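Local structure of histidine acid phosphatase (Hafnia alvei, 4ARU) at residues A163-M168 with D190-M195; T277-L282 with S396-L401; A311-M316 with L336-W341. The protein is a histidine acid phosphatase, an enzyme of branch 2 of the histidine phosphatase superfamily. One frame throughout, in Å; residues are numbered along the deposited sequence.

In the fold
All three contacts are buried and apolar where their segments meet, but they differ in place. Contact 1 joins two helices far from the central sheet, its centre about 26 Å from the centre of the chain. Contacts 2 and 3 lie on the opposite side of that centre, about 10 Å apart between centres; strand 335-342 is one half of contact 3, and contact 2 packs against the same strand. Phe338 of contact 3 packs against Ile278, Leu282 and Phe398 of contact 2, while Arg340 NH1 probably bonds to Leu282 O. Contact 3 is the more central, a helix against the sheet; contact 2 adds a helix pair beside it. Polar side chains work within single segments or toward their surroundings.

Contact 1: residues A163-M168 with D190-M195; sequences ASLALM and DFSQAM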
loop_
_atom_site.group_PDB
_atom_site.type_symbol
_atom_site.label_atom_id
_atom_site.label_comp_id
_atom_site.label_asym_id
_atom_site.label_seq_id
_atom_site.Cartn_x
_atom_site.Cartn_y
_atom_site.Cartn_z
ATOM N N ALA A 163 9.950 18.047 -15.604
ATOM C CA ALA A 163 11.293 17.556 -15.249
ATOM C C ALA A 163 11.359 16.047 -15.004
ATOM O O ALA A 163 12.263 15.348 -15.457
ATOM C CB ALA A 163 11.811 18.305 -14.034
ATOM N N SER A 164 10.378 15.522 -14.291
ATOM C CA SER A 164 10.311 14.110 -13.972
ATOM C C SER A 164 10.098 13.267 -15.228
ATOM O O SER A 164 10.728 12.210 -15.413
ATOM C CB SER A 164 9.201 13.862 -12.961
ATOM O OG SER A 164 9.516 14.448 -11.709
ATOM N N LEU A 165 9.233 13.758 -16.120
ATOM C CA LEU A 165 9.004 13.027 -17.376
ATOM C C LEU A 165 10.254 13.055 -18.251
ATOM O O LEU A 165 10.631 12.069 -18.909
ATOM C CB LEU A 165 7.787 13.578 -18.108
ATOM C CG LEU A 165 6.425 13.309 -17.482
ATOM C CD1 LEU A 165 5.264 13.969 -18.215
ATOM C CD2 LEU A 165 6.194 11.807 -17.420
ATOM N N ALA A 166 10.968 14.174 -18.241
ATOM C CA ALA A 166 12.224 14.269 -18.994
ATOM C C ALA A 166 13.279 13.330 -18.426
ATOM O O ALA A 166 13.998 12.697 -19.169
ATOM C CB ALA A 166 12.742 15.692 -19.023
ATOM N N LEU A 167 13.303 13.210 -17.099
ATOM C CA LEU A 167 14.235 12.257 -16.480
ATOM C C LEU A 167 13.875 10.826 -16.848
ATOM O O LEU A 167 14.738 10.027 -17.183
ATOM C CB LEU A 167 14.262 12.414 -14.967
ATOM C CG LEU A 167 15.110 11.422 -14.169
ATOM C CD1 LEU A 167 16.568 11.547 -14.550
ATOM C CD2 LEU A 167 14.902 11.662 -12.688
ATOM N N MET A 168 12.597 10.510 -16.812
ATOM C CA MET A 168 12.164 9.152 -17.195
ATOM C C MET A 168 12.626 8.884 -18.642
ATOM O O MET A 168 13.128 7.802 -18.964
ATOM C CB MET A 168 10.650 8.980 -17.089
ATOM C CG MET A 168 10.150 7.597 -17.487
ATOM S SD MET A 168 10.891 6.188 -16.600
ATOM C CE MET A 168 10.025 6.224 -15.064
ATOM N N ASP A 190 9.177 13.271 -28.267
ATOM C CA ASP A 190 9.305 13.726 -26.867
ATOM C C ASP A 190 8.323 12.919 -26.023
ATOM O O ASP A 190 7.172 12.800 -26.378
ATOM C CB ASP A 190 8.978 15.236 -26.794
ATOM C CG ASP A 190 8.961 15.776 -25.377
ATOM O OD1 ASP A 190 7.905 15.729 -24.724
ATOM O OD2 ASP A 190 10.033 16.239 -24.911
ATOM N N PHE A 191 8.786 12.369 -24.903
ATOM C CA PHE A 191 8.008 11.437 -24.098
ATOM C C PHE A 191 6.699 12.058 -23.675
ATOM O O PHE A 191 5.635 11.465 -23.851
ATOM C CB PHE A 191 8.853 10.991 -22.895
ATOM C CG PHE A 191 8.247 9.876 -22.062
ATOM C CD1 PHE A 191 8.282 8.567 -22.508
ATOM C CD2 PHE A 191 7.766 10.102 -20.785
ATOM C CE1 PHE A 191 7.795 7.539 -21.728
ATOM C CE2 PHE A 191 7.264 9.070 -20.009
ATOM C CZ PHE A 191 7.270 7.793 -20.478
ATOM N N SER A 192 6.754 13.267 -23.137
ATOM C CA SER A 192 5.537 13.964 -22.693
ATOM C C SER A 192 4.575 14.305 -23.863
ATOM O O SER A 192 3.375 14.060 -23.750
ATOM C CB SER A 192 5.909 15.241 -21.935
ATOM O OG SER A 192 4.719 15.975 -21.565
ATOM N N GLN A 193 5.095 14.851 -24.946
ATOM C CA GLN A 193 4.287 15.269 -26.090
ATOM C C GLN A 193 3.634 14.055 -26.749
ATOM O O GLN A 193 2.493 14.126 -27.193
ATOM C CB GLN A 193 5.185 15.979 -27.107
ATOM C CG GLN A 193 4.446 16.692 -28.241
ATOM C CD GLN A 193 3.879 15.750 -29.290
ATOM O OE1 GLN A 193 4.468 14.720 -29.580
ATOM N NE2 GLN A 193 2.724 16.104 -29.862
ATOM N N ALA A 194 4.388 12.967 -26.831
ATOM C CA ALA A 194 3.914 11.742 -27.481
ATOM C C ALA A 194 2.742 11.085 -26.749
ATOM O O ALA A 194 1.955 10.369 -27.379
ATOM C CB ALA A 194 5.047 10.757 -27.642
ATOM N N MET A 195 2.668 11.282 -25.429
ATOM C CA MET A 195 1.747 10.558 -24.566
ATOM C C MET A 195 1.035 11.499 -23.605
ATOM O O MET A 195 1.252 11.461 -22.404
ATOM C CB MET A 195 2.466 9.461 -23.776
ATOM C CG MET A 195 2.971 8.387 -24.708
ATOM S SD MET A 195 3.840 7.076 -23.793
ATOM C CE MET A 195 5.472 7.255 -24.476
#
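Leu165 overlaps two residues of the short helix 191-194 at once, one with each methyl. Leu165 CD2 lies at the edge of the Phe191 ring, close to the ring plane, and comes 3.9 Å from Phe191 CE2. Leu165 CD1 turns to Ser192 instead, resting 3.9 Å from Ser192 OG and nearly as close to CB. A leucine suits this place because its forked end can serve a ring and a small side chain together; with CG anti to the carbonyl carbon (chi1 -70°), the fork extends across the gap between the helices, and its axis crosses that of Phe191 at about a right angle.

One turn later, Met168 adds its CG methylene, 4.1 Å from Phe191 CE2 and oblique to the ring. Beyond that point its chain bends at both chi2 and chi3, which leads the end of the chain away from helix 191-194; Met168 also touches Leu220 and Phe224 of helix 213-229. Phe191 itself has CG anti to the backbone N (chi1 -172°), a setting that lays the ring alongside helix 162-172, where Ser169 and Leu172 also touch it; Phe174 makes an edge-to-face pair with it.

Ser192 OG can lie against a methyl, since it is hydrogen-bonded to Gln162 OE1. At the start of the short helix, Asp190 OD1 accepts from Gln193 N at 3.0 Å, through its anti lone pair and with an N-H...O angle of 162°. A carboxylate is well suited to such a place, where backbone N-H groups lack acceptors within the helix. This is helix-helix packing with an aspartate N-cap on the short partner, in what is probably the helical domain that accompanies the alpha/beta domain in histidine acid phosphatases.

Contact 2: residues T277-L282 with S396-L401; sequences TIAHAL and STFSRL
The Phe398 ring meets both of its partners in helix 264-282 around CE2, and each comes at an oblique angle to the ring. Leu282 CD1 is the nearer, 3.9 Å from Phe398 CE2, and it also brushes CZ. Ala279 CB follows at 4.2 Å from the same Phe398 CE2. The two residues stand three apart in the sequence, so they present neighbouring points on one side of their helix and the ring tip meets both.

Phe398 owes its reach to CG standing anti to the backbone N (chi1 -178°), which sends the ring from helix 395-405 across to the other helix. Leu282 crosses it at about a right angle. The small side chain of Ala279 is consistent with the close approach of the backbones, its CA lying 6.7 Å from Ser399 CA, whereas the longer Phe398 and Leu282 fill the interface to one side. Both of these also touch Val350 of strand 348-356, which places the helix pair against the central sheet. Ser399 keeps its hydroxyl beside the contact, hydrogen-bonded to Leu395 O and to Ser284 OG.

Between the segments themselves, then, the chemistry is hydrocarbon against hydrocarbon: the adhesion depends on close fit and exclusion of water and imposes little directional demand on the ring, while the polar bonds nearby, such as those of Ser399 OG, are made beside the apolar patch and not through it.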
loop_
_atom_site.group_PDB
_atom_site.type_symbol
_atom_site.label_atom_id
_atom_site.label_comp_id
_atom_site.label_asym_id
_atom_site.label_seq_id
_atom_site.Cartn_x
_atom_site.Cartn_y
_atom_site.Cartn_z
ATOM N N THR A 277 -13.794 -2.926 8.330
ATOM C CA THR A 277 -13.137 -4.052 8.983
ATOM C C THR A 277 -12.091 -3.594 10.011
ATOM O O THR A 277 -12.051 -4.077 11.148
ATOM C CB THR A 277 -12.521 -4.965 7.929
ATOM O OG1 THR A 277 -13.589 -5.516 7.160
ATOM C CG2 THR A 277 -11.768 -6.140 8.513
ATOM N N ILE A 278 -11.277 -2.637 9.601
ATOM C CA ILE A 278 -10.246 -2.077 10.487
ATOM C C ILE A 278 -10.877 -1.412 11.702
ATOM O O ILE A 278 -10.507 -1.685 12.870
ATOM C CB ILE A 278 -9.363 -1.065 9.714
ATOM C CG1 ILE A 278 -8.504 -1.813 8.709
ATOM C CG2 ILE A 278 -8.486 -0.261 10.676
ATOM C CD1 ILE A 278 -7.872 -0.978 7.633
ATOM N N ALA A 279 -11.872 -0.562 11.466
ATOM C CA ALA A 279 -12.547 0.113 12.550
ATOM C C ALA A 279 -13.194 -0.870 13.522
ATOM O O ALA A 279 -13.081 -0.755 14.755
ATOM C CB ALA A 279 -13.603 1.069 11.998
ATOM N N HIS A 280 -13.930 -1.832 12.997
ATOM C CA HIS A 280 -14.540 -2.849 13.808
ATOM C C HIS A 280 -13.499 -3.594 14.668
ATOM O O HIS A 280 -13.692 -3.816 15.867
ATOM C CB HIS A 280 -15.288 -3.837 12.915
ATOM C CG HIS A 280 -15.923 -4.928 13.690
ATOM N ND1 HIS A 280 -15.292 -6.121 13.940
ATOM C CD2 HIS A 280 -17.110 -4.993 14.327
ATOM C CE1 HIS A 280 -16.063 -6.884 14.690
ATOM N NE2 HIS A 280 -17.184 -6.229 14.927
ATOM N N ALA A 281 -12.356 -3.895 14.061
ATOM C CA ALA A 281 -11.286 -4.653 14.753
ATOM C C ALA A 281 -10.688 -3.804 15.872
ATOM O O ALA A 281 -10.206 -4.346 16.864
ATOM C CB ALA A 281 -10.216 -5.077 13.822
ATOM N N LEU A 282 -10.747 -2.474 15.735
ATOM C CA LEU A 282 -10.217 -1.555 16.748
ATOM C C LEU A 282 -11.196 -1.278 17.861
ATOM O O LEU A 282 -10.835 -0.644 18.860
ATOM C CB LEU A 282 -9.777 -0.251 16.093
ATOM C CG LEU A 282 -8.609 -0.329 15.135
ATOM C CD1 LEU A 282 -8.500 0.918 14.262
ATOM C CD2 LEU A 282 -7.304 -0.519 15.876
ATOM N N SER A 396 -13.819 7.080 19.869
ATOM C CA SER A 396 -15.174 7.559 19.628
ATOM C C SER A 396 -15.166 8.551 18.464
ATOM O O SER A 396 -16.069 8.549 17.624
ATOM C CB SER A 396 -15.720 8.163 20.910
ATOM O OG SER A 396 -14.838 9.123 21.511
ATOM N N THR A 397 -14.134 9.366 18.350
ATOM C CA THR A 397 -14.021 10.258 17.208
ATOM C C THR A 397 -13.640 9.502 15.936
ATOM O O THR A 397 -14.209 9.728 14.858
ATOM C CB THR A 397 -13.007 11.401 17.481
ATOM O OG1 THR A 397 -13.424 12.094 18.632
ATOM C CG2 THR A 397 -12.898 12.316 16.241
ATOM N N PHE A 398 -12.655 8.614 16.017
ATOM C CA PHE A 398 -12.220 7.805 14.875
ATOM C C PHE A 398 -13.432 7.100 14.273
ATOM O O PHE A 398 -13.604 7.116 13.029
ATOM C CB PHE A 398 -11.193 6.784 15.341
ATOM C CG PHE A 398 -10.642 5.927 14.229
ATOM C CD1 PHE A 398 -9.581 6.382 13.444
ATOM C CD2 PHE A 398 -11.143 4.659 13.986
ATOM C CE1 PHE A 398 -9.075 5.633 12.425
ATOM C CE2 PHE A 398 -10.661 3.910 12.949
ATOM C CZ PHE A 398 -9.608 4.369 12.192
ATOM N N SER A 399 -14.266 6.496 15.107
ATOM C CA SER A 399 -15.472 5.796 14.646
ATOM C C SER A 399 -16.383 6.690 13.854
ATOM O O SER A 399 -16.944 6.294 12.852
ATOM C CB SER A 399 -16.241 5.228 15.818
ATOM O OG SER A 399 -15.451 4.240 16.469
ATOM N N ARG A 400 -16.535 7.927 14.315
ATOM C CA ARG A 400 -17.481 8.850 13.664
ATOM C C ARG A 400 -16.892 9.260 12.314
ATOM O O ARG A 400 -17.603 9.315 11.290
ATOM C CB ARG A 400 -17.756 10.091 14.549
ATOM C CG ARG A 400 -18.888 10.953 14.003
ATOM C CD ARG A 400 -20.229 10.292 14.229
ATOM N NE ARG A 400 -20.732 10.391 15.608
ATOM C CZ ARG A 400 -21.556 11.342 16.071
ATOM N NH1 ARG A 400 -21.972 12.338 15.284
ATOM N NH2 ARG A 400 -21.957 11.305 17.347
ATOM N N LEU A 401 -15.585 9.484 12.261
ATOM C CA LEU A 401 -14.913 9.776 11.007
ATOM C C LEU A 401 -15.077 8.651 9.965
ATOM O O LEU A 401 -15.372 8.899 8.773
ATOM C CB LEU A 401 -13.448 10.104 11.220
ATOM C CG LEU A 401 -13.148 11.379 11.983
ATOM C CD1 LEU A 401 -11.650 11.436 12.201
ATOM C CD2 LEU A 401 -13.581 12.604 11.188
#

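Contact 3: residues A311-M316 with L336-W341; sequences ANISGM and LVFERW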
loop_
_atom_site.group_PDB
_atom_site.type_symbol
_atom_site.label_atom_id
_atom_site.label_comp_id
_atom_site.label_asym_id
_atom_site.label_seq_id
_atom_site.Cartn_x
_atom_site.Cartn_y
_atom_site.Cartn_z
ATOM N N ALA A 311 -3.530 3.263 -0.213
ATOM C CA ALA A 311 -3.841 4.608 -0.748
ATOM C C ALA A 311 -5.314 4.912 -0.584
ATOM O O ALA A 311 -5.684 6.049 -0.226
ATOM C CB ALA A 311 -3.407 4.712 -2.198
ATOM N N ASN A 312 -6.181 3.929 -0.803
ATOM C CA ASN A 312 -7.607 4.168 -0.598
ATOM C C ASN A 312 -7.916 4.569 0.851
ATOM O O ASN A 312 -8.653 5.497 1.113
ATOM C CB ASN A 312 -8.440 2.911 -0.886
ATOM C CG ASN A 312 -8.433 2.453 -2.344
ATOM O OD1 ASN A 312 -8.700 1.251 -2.584
ATOM N ND2 ASN A 312 -8.230 3.329 -3.311
ATOM N N ILE A 313 -7.344 3.841 1.795
ATOM C CA ILE A 313 -7.583 4.108 3.222
ATOM C C ILE A 313 -7.039 5.475 3.565
ATOM O O ILE A 313 -7.688 6.232 4.285
ATOM C CB ILE A 313 -6.973 2.997 4.094
ATOM C CG1 ILE A 313 -7.721 1.685 3.843
ATOM C CG2 ILE A 313 -6.919 3.414 5.565
ATOM C CD1 ILE A 313 -9.139 1.685 4.271
ATOM N N SER A 314 -5.873 5.809 3.027
ATOM C CA SER A 314 -5.317 7.145 3.256
ATOM C C SER A 314 -6.251 8.233 2.736
ATOM O O SER A 314 -6.432 9.231 3.391
ATOM C CB SER A 314 -3.909 7.196 2.717
ATOM O OG SER A 314 -3.876 7.484 1.398
ATOM N N GLY A 315 -6.837 8.064 1.559
ATOM C CA GLY A 315 -7.749 9.053 1.030
ATOM C C GLY A 315 -9.017 9.185 1.851
ATOM O O GLY A 315 -9.504 10.305 2.085
ATOM N N MET A 316 -9.568 8.058 2.316
ATOM C CA MET A 316 -10.785 8.080 3.129
ATOM C C MET A 316 -10.582 8.820 4.451
ATOM O O MET A 316 -11.477 9.547 4.878
ATOM C CB MET A 316 -11.303 6.677 3.421
ATOM C CG MET A 316 -11.752 5.943 2.194
ATOM S SD MET A 316 -12.366 4.288 2.572
ATOM C CE MET A 316 -13.950 4.657 3.181
ATOM N N LEU A 336 0.169 0.344 6.974
ATOM C CA LEU A 336 -0.484 1.163 7.954
ATOM C C LEU A 336 -0.734 0.315 9.190
ATOM O O LEU A 336 -1.441 -0.737 9.142
ATOM C CB LEU A 336 -1.831 1.673 7.460
ATOM C CG LEU A 336 -1.763 2.725 6.366
ATOM C CD1 LEU A 336 -3.165 2.942 5.798
ATOM C CD2 LEU A 336 -1.139 4.006 6.935
ATOM N N VAL A 337 -0.248 0.774 10.310
ATOM C CA VAL A 337 -0.379 0.085 11.571
ATOM C C VAL A 337 -1.278 0.925 12.436
ATOM O O VAL A 337 -0.904 2.006 12.904
ATOM C CB VAL A 337 0.980 -0.140 12.249
ATOM C CG1 VAL A 337 0.801 -0.863 13.571
ATOM C CG2 VAL A 337 1.946 -0.894 11.305
ATOM N N PHE A 338 -2.444 0.390 12.693
ATOM C CA PHE A 338 -3.462 1.009 13.544
ATOM C C PHE A 338 -3.409 0.377 14.922
ATOM O O PHE A 338 -3.529 -0.848 15.042
ATOM C CB PHE A 338 -4.870 0.822 12.991
ATOM C CG PHE A 338 -5.119 1.462 11.677
ATOM C CD1 PHE A 338 -4.760 0.857 10.484
ATOM C CD2 PHE A 338 -5.904 2.627 11.636
ATOM C CE1 PHE A 338 -5.019 1.470 9.297
ATOM C CE2 PHE A 338 -6.216 3.216 10.411
ATOM C CZ PHE A 338 -5.724 2.631 9.243
ATOM N N GLU A 339 -3.221 1.177 15.971
ATOM C CA GLU A 339 -3.028 0.696 17.336
ATOM C C GLU A 339 -4.157 1.194 18.179
ATOM O O GLU A 339 -4.422 2.399 18.223
ATOM C CB GLU A 339 -1.713 1.198 17.902
ATOM C CG GLU A 339 -0.529 0.633 17.152
ATOM C CD GLU A 339 0.837 1.038 17.675
ATOM O OE1 GLU A 339 0.961 1.987 18.467
ATOM O OE2 GLU A 339 1.810 0.372 17.239
ATOM N N ARG A 340 -4.762 0.282 18.917
ATOM C CA ARG A 340 -5.773 0.611 19.919
ATOM C C ARG A 340 -5.101 0.668 21.258
ATOM O O ARG A 340 -4.653 -0.348 21.776
ATOM C CB ARG A 340 -6.928 -0.423 19.965
ATOM C CG ARG A 340 -7.902 -0.220 21.101
ATOM C CD ARG A 340 -8.763 -1.453 21.354
ATOM N NE ARG A 340 -9.509 -1.378 22.569
ATOM C CZ ARG A 340 -10.742 -0.847 22.732
ATOM N NH1 ARG A 340 -11.467 -0.421 21.715
ATOM N NH2 ARG A 340 -11.285 -0.801 23.932
ATOM N N TRP A 341 -5.026 1.884 21.814
ATOM C CA TRP A 341 -4.411 2.151 23.107
ATOM C C TRP A 341 -5.506 2.517 24.082
ATOM O O TRP A 341 -6.506 3.129 23.689
ATOM C CB TRP A 341 -3.475 3.351 22.984
ATOM C CG TRP A 341 -2.244 3.070 22.259
ATOM C CD1 TRP A 341 -1.992 3.185 20.911
ATOM C CD2 TRP A 341 -1.017 2.610 22.852
ATOM N NE1 TRP A 341 -0.690 2.833 20.646
ATOM C CE2 TRP A 341 -0.081 2.468 21.811
ATOM C CE3 TRP A 341 -0.627 2.312 24.167
ATOM C CZ2 TRP A 341 1.213 2.011 22.045
ATOM C CZ3 TRP A 341 0.664 1.860 24.391
ATOM C CH2 TRP A 341 1.562 1.726 23.330
#
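Ala311 O is held by two donors, Ser314 OG at 2.8 Å and Gly315 N at 2.9 Å, both arriving from the same face of its carbonyl plane. The second bond belongs to the helix; the first folds the serine hydroxyl back on its own turn, with a C=O...O angle of 116°. Serine fits such a buried helical position because the backbone satisfies its hydroxyl, which is also bonded to Arg262 NE.

Ile313 carries the contact with the strand. Ile313 CG2 lies 3.8 Å from Leu336 CD1 and, at the edge of the Phe338 ring and near its plane, 3.9 Å from Phe338 CZ. This CG2 is anti to the backbone N, while CG1 stands beside that nitrogen (chi1 -66°), which puts the methyl on the strand side. Leu336 and Phe338, two apart on an extended strand, face the same way, and a branched isoleucine can touch both.

Farther along, Trp341 NE1 donates to Glu339 OE1 over 2.9 Å, on the anti side of the carboxylate, tilted 27° from the carboxylate plane but almost in the indole plane. Glu339 OE2 forms a salt bridge with Arg67, so both oxygens of this buried acid have partners.

Strand 335-342 runs antiparallel to strands 9-18 and 348-356, its two neighbours in the sheet; helix 307-317 packs against it through Ile313, which also touches Leu16 of strand 9-18 and Leu275 of helix 264-282.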